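PDB 6O38: acinetobacter secreted protease CpaA from Acinetobacter nosocomialis M2, which is a secreted zinc metalloprotease, probably cleaving host proteins, and is held in complex with its dedicated type II secretion chaperone CpaB. Local coordinates for residues P383-A394 and V421-P429; L433-D442 and Y480-I488. All coordinates share one frame; numbering follows the deposited sequence.

Interaction 1: P383-A394 and V421-P429; sequences PEVNSILGESAA and VGYITYKIP
Pro383 lays the CD corner of its ring against the backbone between Tyr426 and Lys427. CD is 3.5 Å from Tyr426 C and 3.6 Å from Lys427 CB. Its CG meets the methyl CG2 of Thr425 at 3.9 Å. Thr425 thus touches the helix with both of its branches. Its OG1 accepts a hydrogen bond from Asn386 ND2 at 3.0 Å. OG1 lies close to the amide plane of the donor, but the N-H points off line (133°). Asn386 OD1 is held by Ser381, which helps to fix the rotation of the amide.

Helix 383-389 stands at 89° to strand 421-425, the end of strand 416-425. That strand pairs in parallel with strand 367-381, which leads into this helix. The contact therefore joins strand 416-425 to the two helices that follow strand 367-381. Leu389, Ser392 and Ala393 of these helices also meet the CpaB chain.

Tyr423 reaches the start of the second helix, 391-411. Its CG lies opposite the backbone N (chi1 175°), and the ring projects from the strand to bring OH within 3.6 Å of Ala394 CB. Lys427 bends at chi2 and chi4. The amine curls round to the carbonyl of the next residue, with NZ 2.8 Å from Ile428 O, and forms a salt bridge with Glu464. Glu384 OE1 is 5.3 Å from Lys427 NZ, too far for a salt bridge.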
ATOM      1  N   PRO A 383     -11.238  27.433 -14.146  1.00 74.67           N
ATOM      2  CA  PRO A 383     -11.212  27.295 -15.612  1.00 76.64           C
ATOM      3  C   PRO A 383      -9.809  27.161 -16.175  1.00 77.72           C
ATOM      4  O   PRO A 383      -9.628  26.511 -17.214  1.00 78.39           O
ATOM      5  CB  PRO A 383     -11.897  28.579 -16.099  1.00 79.26           C
ATOM      6  CG  PRO A 383     -12.715  29.045 -14.942  1.00 78.06           C
ATOM      7  CD  PRO A 383     -11.960  28.640 -13.712  1.00 75.78           C
ATOM      8  N   GLU A 384      -8.810  27.767 -15.529  1.00 78.03           N
ATOM      9  CA  GLU A 384      -7.427  27.575 -15.953  1.00 78.89           C
ATOM     10  C   GLU A 384      -7.028  26.106 -15.876  1.00 76.64           C
ATOM     11  O   GLU A 384      -6.302  25.606 -16.744  1.00 77.52           O
ATOM     12  CB  GLU A 384      -6.489  28.435 -15.105  1.00 79.39           C
ATOM     13  CG  GLU A 384      -6.492  29.909 -15.482  1.00 82.40           C
ATOM     14  CD  GLU A 384      -5.572  30.738 -14.608  1.00 82.93           C
ATOM     15  OE1 GLU A 384      -5.246  30.288 -13.489  1.00 80.69           O
ATOM     16  OE2 GLU A 384      -5.168  31.838 -15.043  1.00 85.68           O
ATOM     17  N   VAL A 385      -7.489  25.399 -14.841  1.00 74.53           N
ATOM     18  CA  VAL A 385      -7.187  23.976 -14.726  1.00 72.37           C
ATOM     19  C   VAL A 385      -7.906  23.186 -15.812  1.00 72.57           C
ATOM     20  O   VAL A 385      -7.334  22.265 -16.410  1.00 72.42           O
ATOM     21  CB  VAL A 385      -7.550  23.466 -13.320  1.00 69.48           C
ATOM     22  CG1 VAL A 385      -7.385  21.956 -13.238  1.00 67.31           C
ATOM     23  CG2 VAL A 385      -6.694  24.152 -12.277  1.00 69.38           C
ATOM     24  N   ASN A 386      -9.168  23.528 -16.086  1.00 72.98           N
ATOM     25  CA  ASN A 386      -9.920  22.811 -17.113  1.00 73.31           C
ATOM     26  C   ASN A 386      -9.276  22.973 -18.484  1.00 75.95           C
ATOM     27  O   ASN A 386      -9.276  22.038 -19.292  1.00 75.98           O
ATOM     28  CB  ASN A 386     -11.371  23.292 -17.142  1.00 73.62           C
ATOM     29  CG  ASN A 386     -12.072  23.112 -15.813  1.00 71.13           C
ATOM     30  OD1 ASN A 386     -11.565  22.445 -14.912  1.00 68.97           O
ATOM     31  ND2 ASN A 386     -13.255  23.697 -15.688  1.00 71.51           N
ATOM     32  N   SER A 387      -8.728  24.158 -18.768  1.00 77.66           N
ATOM     33  CA  SER A 387      -8.073  24.376 -20.053  1.00 80.38           C
ATOM     34  C   SER A 387      -6.825  23.515 -20.198  1.00 79.86           C
ATOM     35  O   SER A 387      -6.500  23.079 -21.308  1.00 81.30           O
ATOM     36  CB  SER A 387      -7.720  25.854 -20.221  1.00 83.03           C
ATOM     37  OG  SER A 387      -8.877  26.667 -20.128  1.00 83.71           O
ATOM     38  N   ILE A 388      -6.120  23.260 -19.097  1.00 77.93           N
ATOM     39  CA  ILE A 388      -4.884  22.486 -19.157  1.00 77.49           C
ATOM     40  C   ILE A 388      -5.183  20.993 -19.173  1.00 75.31           C
ATOM     41  O   ILE A 388      -4.660  20.246 -20.009  1.00 75.96           O
ATOM     42  CB  ILE A 388      -3.962  22.866 -17.984  1.00 76.55           C
ATOM     43  CG1 ILE A 388      -3.453  24.299 -18.148  1.00 79.16           C
ATOM     44  CG2 ILE A 388      -2.798  21.891 -17.876  1.00 75.62           C
ATOM     45  CD1 ILE A 388      -2.973  24.928 -16.858  1.00 78.30           C
ATOM     46  N   LEU A 389      -6.027  20.534 -18.251  1.00 74.91           N
ATOM     47  CA  LEU A 389      -6.307  19.110 -18.115  1.00 72.72           C
ATOM     48  C   LEU A 389      -7.453  18.638 -18.997  1.00 73.10           C
ATOM     49  O   LEU A 389      -7.415  17.504 -19.490  1.00 72.55           O
ATOM     50  CB  LEU A 389      -6.625  18.773 -16.655  1.00 69.86           C
ATOM     51  CG  LEU A 389      -5.539  19.060 -15.617  1.00 69.12           C
ATOM     52  CD1 LEU A 389      -5.990  18.609 -14.237  1.00 66.33           C
ATOM     53  CD2 LEU A 389      -4.230  18.386 -16.002  1.00 69.46           C
ATOM     54  N   GLY A 390      -8.454  19.469 -19.218  1.00 75.19           N
ATOM     55  CA  GLY A 390      -9.672  18.991 -19.835  1.00 75.21           C
ATOM     56  C   GLY A 390     -10.834  19.029 -18.856  1.00 73.29           C
ATOM     57  O   GLY A 390     -10.661  18.901 -17.635  1.00 71.20           O
ATOM     58  N   GLU A 391     -12.039  19.230 -19.397  1.00 77.25           N
ATOM     59  CA  GLU A 391     -13.218  19.382 -18.548  1.00 75.30           C
ATOM     60  C   GLU A 391     -13.498  18.111 -17.754  1.00 72.31           C
ATOM     61  O   GLU A 391     -13.763  18.163 -16.548  1.00 70.03           O
ATOM     62  CB  GLU A 391     -14.430  19.753 -19.405  1.00 77.19           C
ATOM     63  CG  GLU A 391     -14.320  21.101 -20.095  1.00 80.54           C
ATOM     64  CD  GLU A 391     -14.373  22.258 -19.115  1.00 80.06           C
ATOM     65  OE1 GLU A 391     -15.021  22.112 -18.056  1.00 77.52           O
ATOM     66  OE2 GLU A 391     -13.759  23.307 -19.402  1.00 82.26           O
ATOM     67  N   SER A 392     -13.443  16.955 -18.416  1.00 75.38           N
ATOM     68  CA  SER A 392     -13.655  15.692 -17.716  1.00 72.78           C
ATOM     69  C   SER A 392     -12.462  15.328 -16.838  1.00 71.17           C
ATOM     70  O   SER A 392     -12.635  14.828 -15.720  1.00 68.64           O
ATOM     71  CB  SER A 392     -13.942  14.580 -18.723  1.00 73.67           C
ATOM     72  OG  SER A 392     -14.316  13.383 -18.064  1.00 71.32           O
ATOM     73  N   ALA A 393     -11.244  15.563 -17.335  1.00 71.07           N
ATOM     74  CA  ALA A 393     -10.042  15.228 -16.576  1.00 69.84           C
ATOM     75  C   ALA A 393      -9.989  15.955 -15.238  1.00 68.12           C
ATOM     76  O   ALA A 393      -9.597  15.367 -14.223  1.00 65.99           O
ATOM     77  CB  ALA A 393      -8.797  15.541 -17.403  1.00 72.25           C
ATOM     78  N   ALA A 394     -10.360  17.238 -15.217  1.00 68.29           N
ATOM     79  CA  ALA A 394     -10.293  18.001 -13.974  1.00 66.94           C
ATOM     80  C   ALA A 394     -11.228  17.423 -12.919  1.00 64.21           C
ATOM     81  O   ALA A 394     -10.876  17.363 -11.734  1.00 62.77           O
ATOM     82  CB  ALA A 394     -10.623  19.469 -14.239  1.00 68.84           C
ATOM     83  N   VAL A 421     -20.935  16.472  -3.186  1.00 49.79           N
ATOM     84  CA  VAL A 421     -22.332  16.777  -3.468  1.00 50.29           C
ATOM     85  C   VAL A 421     -22.488  17.818  -4.559  1.00 51.65           C
ATOM     86  O   VAL A 421     -23.625  18.193  -4.884  1.00 52.18           O
ATOM     87  CB  VAL A 421     -23.070  17.222  -2.192  1.00 50.58           C
ATOM     88  CG1 VAL A 421     -23.089  16.093  -1.177  1.00 49.67           C
ATOM     89  CG2 VAL A 421     -22.406  18.454  -1.602  1.00 51.30           C
ATOM     90  N   GLY A 422     -21.391  18.298  -5.136  1.00 53.42           N
ATOM     91  CA  GLY A 422     -21.462  19.285  -6.192  1.00 54.43           C
ATOM     92  C   GLY A 422     -20.114  19.578  -6.818  1.00 54.95           C
ATOM     93  O   GLY A 422     -19.081  19.502  -6.146  1.00 54.51           O
ATOM     94  N   TYR A 423     -20.112  19.910  -8.106  1.00 59.06           N
ATOM     95  CA  TYR A 423     -18.888  20.243  -8.826  1.00 59.62           C
ATOM     96  C   TYR A 423     -19.157  21.462  -9.692  1.00 61.40           C
ATOM     97  O   TYR A 423     -20.019  21.419 -10.574  1.00 62.06           O
ATOM     98  CB  TYR A 423     -18.411  19.064  -9.682  1.00 59.28           C
ATOM     99  CG  TYR A 423     -17.207  19.369 -10.547  1.00 60.60           C
ATOM    100  CD1 TYR A 423     -15.917  19.202 -10.058  1.00 60.26           C
ATOM    101  CD2 TYR A 423     -17.359  19.817 -11.853  1.00 62.49           C
ATOM    102  CE1 TYR A 423     -14.814  19.476 -10.846  1.00 61.57           C
ATOM    103  CE2 TYR A 423     -16.264  20.095 -12.646  1.00 64.27           C
ATOM    104  CZ  TYR A 423     -14.994  19.923 -12.139  1.00 63.58           C
ATOM    105  OH  TYR A 423     -13.902  20.198 -12.930  1.00 65.48           O
ATOM    106  N   ILE A 424     -18.426  22.547  -9.441  1.00 59.68           N
ATOM    107  CA  ILE A 424     -18.614  23.799 -10.160  1.00 61.81           C
ATOM    108  C   ILE A 424     -17.285  24.228 -10.759  1.00 63.49           C
ATOM    109  O   ILE A 424     -16.213  23.980 -10.195  1.00 62.58           O
ATOM    110  CB  ILE A 424     -19.194  24.919  -9.263  1.00 61.93           C
ATOM    111  CG1 ILE A 424     -18.208  25.294  -8.154  1.00 61.58           C
ATOM    112  CG2 ILE A 424     -20.533  24.498  -8.683  1.00 60.77           C
ATOM    113  CD1 ILE A 424     -18.641  26.493  -7.336  1.00 62.25           C
ATOM    114  N   THR A 425     -17.360  24.866 -11.923  1.00 64.79           N
ATOM    115  CA  THR A 425     -16.201  25.454 -12.578  1.00 66.91           C
ATOM    116  C   THR A 425     -16.203  26.951 -12.304  1.00 68.61           C
ATOM    117  O   THR A 425     -17.141  27.655 -12.693  1.00 70.04           O
ATOM    118  CB  THR A 425     -16.223  25.182 -14.083  1.00 69.00           C
ATOM    119  OG1 THR A 425     -15.875  23.813 -14.330  1.00 67.67           O
ATOM    120  CG2 THR A 425     -15.242  26.097 -14.806  1.00 71.80           C
ATOM    121  N   TYR A 426     -15.159  27.433 -11.633  1.00 68.59           N
ATOM    122  CA  TYR A 426     -15.128  28.821 -11.198  1.00 70.07           C
ATOM    123  C   TYR A 426     -13.711  29.195 -10.790  1.00 70.55           C
ATOM    124  O   TYR A 426     -12.987  28.374 -10.220  1.00 68.69           O
ATOM    125  CB  TYR A 426     -16.091  29.054 -10.028  1.00 68.41           C
ATOM    126  CG  TYR A 426     -16.082  30.471  -9.511  1.00 69.96           C
ATOM    127  CD1 TYR A 426     -16.725  31.487 -10.204  1.00 72.48           C
ATOM    128  CD2 TYR A 426     -15.421  30.794  -8.335  1.00 69.09           C
ATOM    129  CE1 TYR A 426     -16.715  32.787  -9.736  1.00 74.06           C
ATOM    130  CE2 TYR A 426     -15.405  32.086  -7.862  1.00 70.67           C
ATOM    131  CZ  TYR A 426     -16.053  33.080  -8.563  1.00 73.15           C
ATOM    132  OH  TYR A 426     -16.038  34.372  -8.089  1.00 74.87           O
ATOM    133  N   LYS A 427     -13.329  30.434 -11.087  1.00 73.18           N
ATOM    134  CA  LYS A 427     -12.031  30.981 -10.711  1.00 74.10           C
ATOM    135  C   LYS A 427     -12.209  31.908  -9.515  1.00 73.88           C
ATOM    136  O   LYS A 427     -12.876  32.943  -9.622  1.00 75.58           O
ATOM    137  CB  LYS A 427     -11.399  31.730 -11.885  1.00 77.49           C
ATOM    138  CG  LYS A 427     -10.267  32.673 -11.501  1.00 79.16           C
ATOM    139  CD  LYS A 427      -8.922  31.970 -11.487  1.00 78.63           C
ATOM    140  CE  LYS A 427      -7.791  32.956 -11.240  1.00 80.74           C
ATOM    141  NZ  LYS A 427      -7.632  33.277  -9.795  1.00 79.29           N
ATOM    142  N   ILE A 428     -11.626  31.534  -8.385  1.00 72.04           N
ATOM    143  CA  ILE A 428     -11.653  32.413  -7.211  1.00 72.04           C
ATOM    144  C   ILE A 428     -10.751  33.615  -7.471  1.00 75.01           C
ATOM    145  O   ILE A 428      -9.583  33.433  -7.861  1.00 75.83           O
ATOM    146  CB  ILE A 428     -11.208  31.649  -5.962  1.00 69.36           C
ATOM    147  CG1 ILE A 428     -12.105  30.432  -5.731  1.00 66.76           C
ATOM    148  CG2 ILE A 428     -11.222  32.564  -4.746  1.00 69.55           C
ATOM    149  CD1 ILE A 428     -11.798  29.682  -4.452  1.00 65.06           C
ATOM    150  N   PRO A 429     -11.231  34.847  -7.283  1.00 76.73           N
ATOM    151  CA  PRO A 429     -10.385  36.012  -7.578  1.00 79.84           C
ATOM    152  C   PRO A 429      -9.230  36.138  -6.599  1.00 79.51           C
ATOM    153  O   PRO A 429      -9.419  36.547  -5.448  1.00 78.82           O
ATOM    154  CB  PRO A 429     -11.354  37.196  -7.457  1.00 81.53           C
ATOM    155  CG  PRO A 429     -12.727  36.596  -7.540  1.00 79.75           C
ATOM    156  CD  PRO A 429     -12.608  35.231  -6.942  1.00 76.36           C
TER

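Interaction 2: L433-D442 and Y480-I488; sequences LKEAISTGRD and YNMIGANDI. With SO4 (sulfate ion), chain N.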
ATOM      1  N   LEU A 433      -2.591  31.081  -4.527  1.00 76.82           N
ATOM      2  CA  LEU A 433      -3.409  30.069  -3.865  1.00 73.73           C
ATOM      3  C   LEU A 433      -3.609  30.425  -2.396  1.00 73.25           C
ATOM      4  O   LEU A 433      -4.673  30.164  -1.821  1.00 71.97           O
ATOM      5  CB  LEU A 433      -2.762  28.696  -4.013  1.00 72.37           C
ATOM      6  CG  LEU A 433      -3.681  27.485  -3.816  1.00 70.08           C
ATOM      7  CD1 LEU A 433      -4.847  27.508  -4.811  1.00 70.08           C
ATOM      8  CD2 LEU A 433      -2.903  26.180  -3.934  1.00 68.95           C
ATOM      9  N   LYS A 434      -2.587  31.034  -1.781  1.00 74.97           N
ATOM     10  CA  LYS A 434      -2.686  31.508  -0.405  1.00 75.08           C
ATOM     11  C   LYS A 434      -3.788  32.544  -0.265  1.00 75.80           C
ATOM     12  O   LYS A 434      -4.532  32.549   0.720  1.00 75.09           O
ATOM     13  CB  LYS A 434      -1.357  32.145  -0.010  1.00 76.87           C
ATOM     14  CG  LYS A 434      -1.278  32.709   1.395  1.00 77.52           C
ATOM     15  CD  LYS A 434       0.083  33.360   1.610  1.00 79.51           C
ATOM     16  CE  LYS A 434       0.218  33.967   2.987  1.00 80.31           C
ATOM     17  NZ  LYS A 434       1.573  34.565   3.168  1.00 82.61           N
ATOM     18  N   GLU A 435      -3.894  33.444  -1.243  1.00 74.04           N
ATOM     19  CA  GLU A 435      -4.976  34.419  -1.252  1.00 74.89           C
ATOM     20  C   GLU A 435      -6.326  33.767  -1.524  1.00 73.31           C
ATOM     21  O   GLU A 435      -7.344  34.209  -0.983  1.00 73.24           O
ATOM     22  CB  GLU A 435      -4.672  35.505  -2.284  1.00 78.24           C
ATOM     23  CG  GLU A 435      -5.414  36.808  -2.069  1.00 80.12           C
ATOM     24  CD  GLU A 435      -4.913  37.911  -2.992  1.00 83.71           C
ATOM     25  OE1 GLU A 435      -4.235  37.583  -3.989  1.00 84.64           O
ATOM     26  OE2 GLU A 435      -5.191  39.099  -2.722  1.00 85.77           O
ATOM     27  N   ALA A 436      -6.355  32.717  -2.352  1.00 73.69           N
ATOM     28  CA  ALA A 436      -7.625  32.095  -2.719  1.00 72.35           C
ATOM     29  C   ALA A 436      -8.294  31.424  -1.526  1.00 70.62           C
ATOM     30  O   ALA A 436      -9.526  31.422  -1.420  1.00 70.14           O
ATOM     31  CB  ALA A 436      -7.413  31.091  -3.852  1.00 71.66           C
ATOM     32  N   ILE A 437      -7.503  30.837  -0.626  1.00 68.83           N
ATOM     33  CA  ILE A 437      -8.084  30.155   0.525  1.00 67.24           C
ATOM     34  C   ILE A 437      -8.758  31.153   1.460  1.00 67.95           C
ATOM     35  O   ILE A 437      -9.675  30.792   2.208  1.00 66.87           O
ATOM     36  CB  ILE A 437      -7.011  29.321   1.251  1.00 66.50           C
ATOM     37  CG1 ILE A 437      -7.652  28.131   1.967  1.00 64.82           C
ATOM     38  CG2 ILE A 437      -6.216  30.176   2.228  1.00 67.88           C
ATOM     39  CD1 ILE A 437      -8.258  27.126   1.020  1.00 64.07           C
ATOM     40  N   SER A 438      -8.320  32.413   1.441  1.00 68.42           N
ATOM     41  CA  SER A 438      -8.932  33.442   2.274  1.00 69.46           C
ATOM     42  C   SER A 438     -10.231  33.951   1.659  1.00 69.87           C
ATOM     43  O   SER A 438     -11.303  33.844   2.265  1.00 69.19           O
ATOM     44  CB  SER A 438      -7.947  34.594   2.490  1.00 71.54           C
ATOM     45  OG  SER A 438      -7.100  34.341   3.596  1.00 71.27           O
ATOM     46  N   THR A 439     -10.151  34.506   0.446  1.00 69.27           N
ATOM     47  CA  THR A 439     -11.320  35.108  -0.183  1.00 69.95           C
ATOM     48  C   THR A 439     -12.375  34.078  -0.568  1.00 68.15           C
ATOM     49  O   THR A 439     -13.547  34.439  -0.714  1.00 68.35           O
ATOM     50  CB  THR A 439     -10.901  35.906  -1.420  1.00 72.47           C
ATOM     51  OG1 THR A 439     -10.564  35.005  -2.481  1.00 71.91           O
ATOM     52  CG2 THR A 439      -9.698  36.782  -1.104  1.00 74.60           C
ATOM     53  N   GLY A 440     -11.988  32.813  -0.744  1.00 67.36           N
ATOM     54  CA  GLY A 440     -12.957  31.772  -1.038  1.00 65.65           C
ATOM     55  C   GLY A 440     -13.990  31.569   0.052  1.00 64.66           C
ATOM     56  O   GLY A 440     -15.069  31.030  -0.218  1.00 63.70           O
ATOM     57  N   ARG A 441     -13.687  31.994   1.281  1.00 64.19           N
ATOM     58  CA  ARG A 441     -14.636  31.852   2.379  1.00 63.50           C
ATOM     59  C   ARG A 441     -15.795  32.832   2.251  1.00 64.65           C
ATOM     60  O   ARG A 441     -16.885  32.574   2.773  1.00 63.96           O
ATOM     61  CB  ARG A 441     -13.918  32.055   3.712  1.00 63.80           C
ATOM     62  CG  ARG A 441     -12.687  31.182   3.888  1.00 62.88           C
ATOM     63  CD  ARG A 441     -11.908  31.583   5.129  1.00 63.56           C
ATOM     64  NE  ARG A 441     -11.514  32.989   5.089  1.00 65.70           N
ATOM     65  CZ  ARG A 441     -10.759  33.581   6.008  1.00 66.75           C
ATOM     66  NH1 ARG A 441     -10.314  32.889   7.048  1.00 65.88           N
ATOM     67  NH2 ARG A 441     -10.449  34.865   5.889  1.00 68.77           N
ATOM     68  N   ASP A 442     -15.579  33.952   1.562  1.00 66.07           N
ATOM     69  CA  ASP A 442     -16.587  34.986   1.397  1.00 67.39           C
ATOM     70  C   ASP A 442     -17.115  35.078  -0.026  1.00 67.76           C
ATOM     71  O   ASP A 442     -18.093  35.796  -0.260  1.00 68.71           O
ATOM     72  CB  ASP A 442     -16.025  36.354   1.811  1.00 69.52           C
ATOM     73  CG  ASP A 442     -15.345  36.320   3.162  1.00 69.43           C
ATOM     74  OD1 ASP A 442     -16.028  36.026   4.164  1.00 68.88           O
ATOM     75  OD2 ASP A 442     -14.126  36.589   3.223  1.00 70.15           O
ATOM     76  N   TYR A 480     -16.993  28.595   8.916  1.00 58.69           N
ATOM     77  CA  TYR A 480     -16.548  29.690   8.062  1.00 59.14           C
ATOM     78  C   TYR A 480     -15.218  29.385   7.382  1.00 58.29           C
ATOM     79  O   TYR A 480     -14.992  29.819   6.247  1.00 58.13           O
ATOM     80  CB  TYR A 480     -16.442  30.978   8.878  1.00 60.92           C
ATOM     81  CG  TYR A 480     -15.858  32.140   8.110  1.00 61.51           C
ATOM     82  CD1 TYR A 480     -16.596  32.794   7.133  1.00 61.70           C
ATOM     83  CD2 TYR A 480     -14.566  32.584   8.364  1.00 61.98           C
ATOM     84  CE1 TYR A 480     -16.065  33.856   6.429  1.00 62.41           C
ATOM     85  CE2 TYR A 480     -14.026  33.646   7.663  1.00 62.65           C
ATOM     86  CZ  TYR A 480     -14.780  34.278   6.698  1.00 62.90           C
ATOM     87  OH  TYR A 480     -14.246  35.337   5.999  1.00 64.62           O
ATOM     88  N   ASN A 481     -14.333  28.644   8.047  1.00 58.94           N
ATOM     89  CA  ASN A 481     -12.994  28.382   7.538  1.00 58.25           C
ATOM     90  C   ASN A 481     -12.862  27.009   6.891  1.00 56.53           C
ATOM     91  O   ASN A 481     -11.749  26.612   6.529  1.00 55.93           O
ATOM     92  CB  ASN A 481     -11.965  28.522   8.662  1.00 58.96           C
ATOM     93  CG  ASN A 481     -11.761  29.960   9.090  1.00 60.65           C
ATOM     94  OD1 ASN A 481     -11.547  30.842   8.260  1.00 61.10           O
ATOM     95  ND2 ASN A 481     -11.824  30.204  10.394  1.00 61.74           N
HETATM   96  N   MSE A 482     -13.961  26.282   6.728  1.00 54.85           N
HETATM   97  CA  MSE A 482     -13.903  24.938   6.169  1.00 53.24           C
HETATM   98  C   MSE A 482     -13.648  24.985   4.667  1.00 52.83           C
HETATM   99  O   MSE A 482     -14.573  24.850   3.866  1.00 52.47           O
HETATM  100  CB  MSE A 482     -15.198  24.178   6.466  1.00 55.63           C
HETATM  101  CG  MSE A 482     -15.129  22.693   6.160  1.00 54.06           C
HETATM  102 SE   MSE A 482     -13.830  21.760   7.272  0.63 53.55          SE
HETATM  103  CE  MSE A 482     -13.804  20.052   6.332  1.00 51.50           C
ATOM    104  N   ILE A 483     -12.387  25.184   4.288  1.00 54.64           N
ATOM    105  CA  ILE A 483     -12.008  25.277   2.881  1.00 55.06           C
ATOM    106  C   ILE A 483     -10.572  24.791   2.731  1.00 54.92           C
ATOM    107  O   ILE A 483      -9.725  25.032   3.595  1.00 55.30           O
ATOM    108  CB  ILE A 483     -12.185  26.717   2.346  1.00 56.91           C
ATOM    109  CG1 ILE A 483     -11.856  26.788   0.852  1.00 57.49           C
ATOM    110  CG2 ILE A 483     -11.337  27.702   3.138  1.00 58.27           C
ATOM    111  CD1 ILE A 483     -12.178  28.123   0.220  1.00 59.30           C
ATOM    112  N   GLY A 484     -10.310  24.087   1.630  1.00 57.06           N
ATOM    113  CA  GLY A 484      -8.973  23.617   1.328  1.00 56.83           C
ATOM    114  C   GLY A 484      -8.695  23.756  -0.155  1.00 57.10           C
ATOM    115  O   GLY A 484      -9.614  23.838  -0.975  1.00 57.09           O
ATOM    116  N   ALA A 485      -7.408  23.794  -0.493  1.00 58.59           N
ATOM    117  CA  ALA A 485      -7.023  24.018  -1.878  1.00 59.69           C
ATOM    118  C   ALA A 485      -5.656  23.413  -2.162  1.00 59.79           C
ATOM    119  O   ALA A 485      -4.793  23.344  -1.284  1.00 59.66           O
ATOM    120  CB  ALA A 485      -7.012  25.514  -2.218  1.00 61.67           C
ATOM    121  N   ASN A 486      -5.478  22.970  -3.406  1.00 63.34           N
ATOM    122  CA  ASN A 486      -4.173  22.619  -3.944  1.00 64.00           C
ATOM    123  C   ASN A 486      -4.144  23.000  -5.418  1.00 65.50           C
ATOM    124  O   ASN A 486      -5.185  23.232  -6.038  1.00 65.75           O
ATOM    125  CB  ASN A 486      -3.845  21.126  -3.766  1.00 62.50           C
ATOM    126  CG  ASN A 486      -4.762  20.220  -4.568  1.00 61.76           C
ATOM    127  OD1 ASN A 486      -5.719  19.665  -4.035  1.00 60.80           O
ATOM    128  ND2 ASN A 486      -4.457  20.046  -5.849  1.00 62.67           N
ATOM    129  N   ASP A 487      -2.940  23.063  -5.977  1.00 67.14           N
ATOM    130  CA  ASP A 487      -2.773  23.392  -7.382  1.00 68.77           C
ATOM    131  C   ASP A 487      -2.503  22.120  -8.185  1.00 68.24           C
ATOM    132  O   ASP A 487      -2.591  21.000  -7.671  1.00 66.55           O
ATOM    133  CB  ASP A 487      -1.664  24.439  -7.556  1.00 71.02           C
ATOM    134  CG  ASP A 487      -0.265  23.865  -7.378  1.00 71.32           C
ATOM    135  OD1 ASP A 487      -0.123  22.706  -6.938  1.00 69.62           O
ATOM    136  OD2 ASP A 487       0.708  24.586  -7.683  1.00 73.79           O
ATOM    137  N   ILE A 488      -2.169  22.290  -9.461  1.00 67.32           N
ATOM    138  CA  ILE A 488      -1.764  21.174 -10.305  1.00 67.42           C
ATOM    139  C   ILE A 488      -0.293  21.241 -10.694  1.00 69.30           C
ATOM    140  O   ILE A 488       0.263  20.214 -11.117  1.00 69.13           O
ATOM    141  CB  ILE A 488      -2.645  21.078 -11.567  1.00 68.52           C
ATOM    142  CG1 ILE A 488      -2.468  22.322 -12.439  1.00 71.65           C
ATOM    143  CG2 ILE A 488      -4.105  20.897 -11.185  1.00 66.64           C
ATOM    144  CD1 ILE A 488      -3.192  22.242 -13.764  1.00 73.17           C
TER
HETATM  145  S   SO4 N 602      -8.156  35.757   8.602  1.00 76.06           S
HETATM  146  O1  SO4 N 602      -8.755  37.045   8.940  1.00 77.90           O
HETATM  147  O2  SO4 N 602      -9.106  34.687   8.895  1.00 90.35           O
HETATM  148  O3  SO4 N 602      -7.820  35.734   7.182  1.00 72.23           O
HETATM  149  O4  SO4 N 602      -6.944  35.562   9.395  1.00 66.87           O
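Arg441 and Tyr480 meet at about a right angle. The ring lies across the arginine chain, with Arg441 CB over its face in a CH-pi contact, 4.1 Å from the centroid. Further out, Tyr480 CE2 sits over the centre of the guanidinium, and the two planes are 37° apart. The ring edge is fixed by Asp442: Tyr480 OH donates to OD1 at 2.6 Å, on the syn side of the carboxylate.

The bend of Arg441 at chi3 (-57°) turns the guanidinium back along the helix end. NE then reaches Ser438 O on a lone pair in the carbonyl plane, and that oxygen also accepts from Arg441 N. NH1 donates to Asn481 OD1 at 2.7 Å, tilted from the guanidinium plane. A sulfate, probably from the crystallisation liquor, lies at the guanidinium edge and takes bonds from NH1 to O2 (2.8 Å) and from NH2 to O3 (3.1 Å).

Deeper in, the contact is apolar. The Ile437 and Ile483 side chains run in opposite senses as they pass, bringing Ile437 CD1 to 3.6 Å from Ile483 CG1 and over the backbone of Gly484. Leu433 CD1 meets Ala485 CB at 3.9 Å. Ile483 CD1 packs against the backbone of Gly440. Leu173 and His175 of the CpaB chain pack on Ile437 and Asn481.

Helix 433-439 runs nearly antiparallel to strand 483-487 (158°) and covers one face of the sheet. This is helix-on-sheet packing within the reprolysin-like metalloprotease domain, whose zinc is bound by His498, His502 and His508.

How the interactions relate
From the N terminus, strand 367-381 leads into 383-394. The chain then runs through helix 391-411 and strand 416-425, and interaction 1 closes this excursion at 421-429. Helix 433-439 follows almost at once and opens interaction 2. That contact closes at 480-488, after helix 444-452 and strands 457-462 and 471-473. The two loops are in series, neither nested nor crossed. Their centres are about 15 Å apart and they touch: Ile428 CG2 lies 3.4 Å from Thr439 OG1, and Val385 CG1 lies 4.0 Å from Ile488 CG2. Together they tie the helices at 383-394 and 433-439 to strands 416-425 and 483-487, ahead of the zinc-binding helix 496-504.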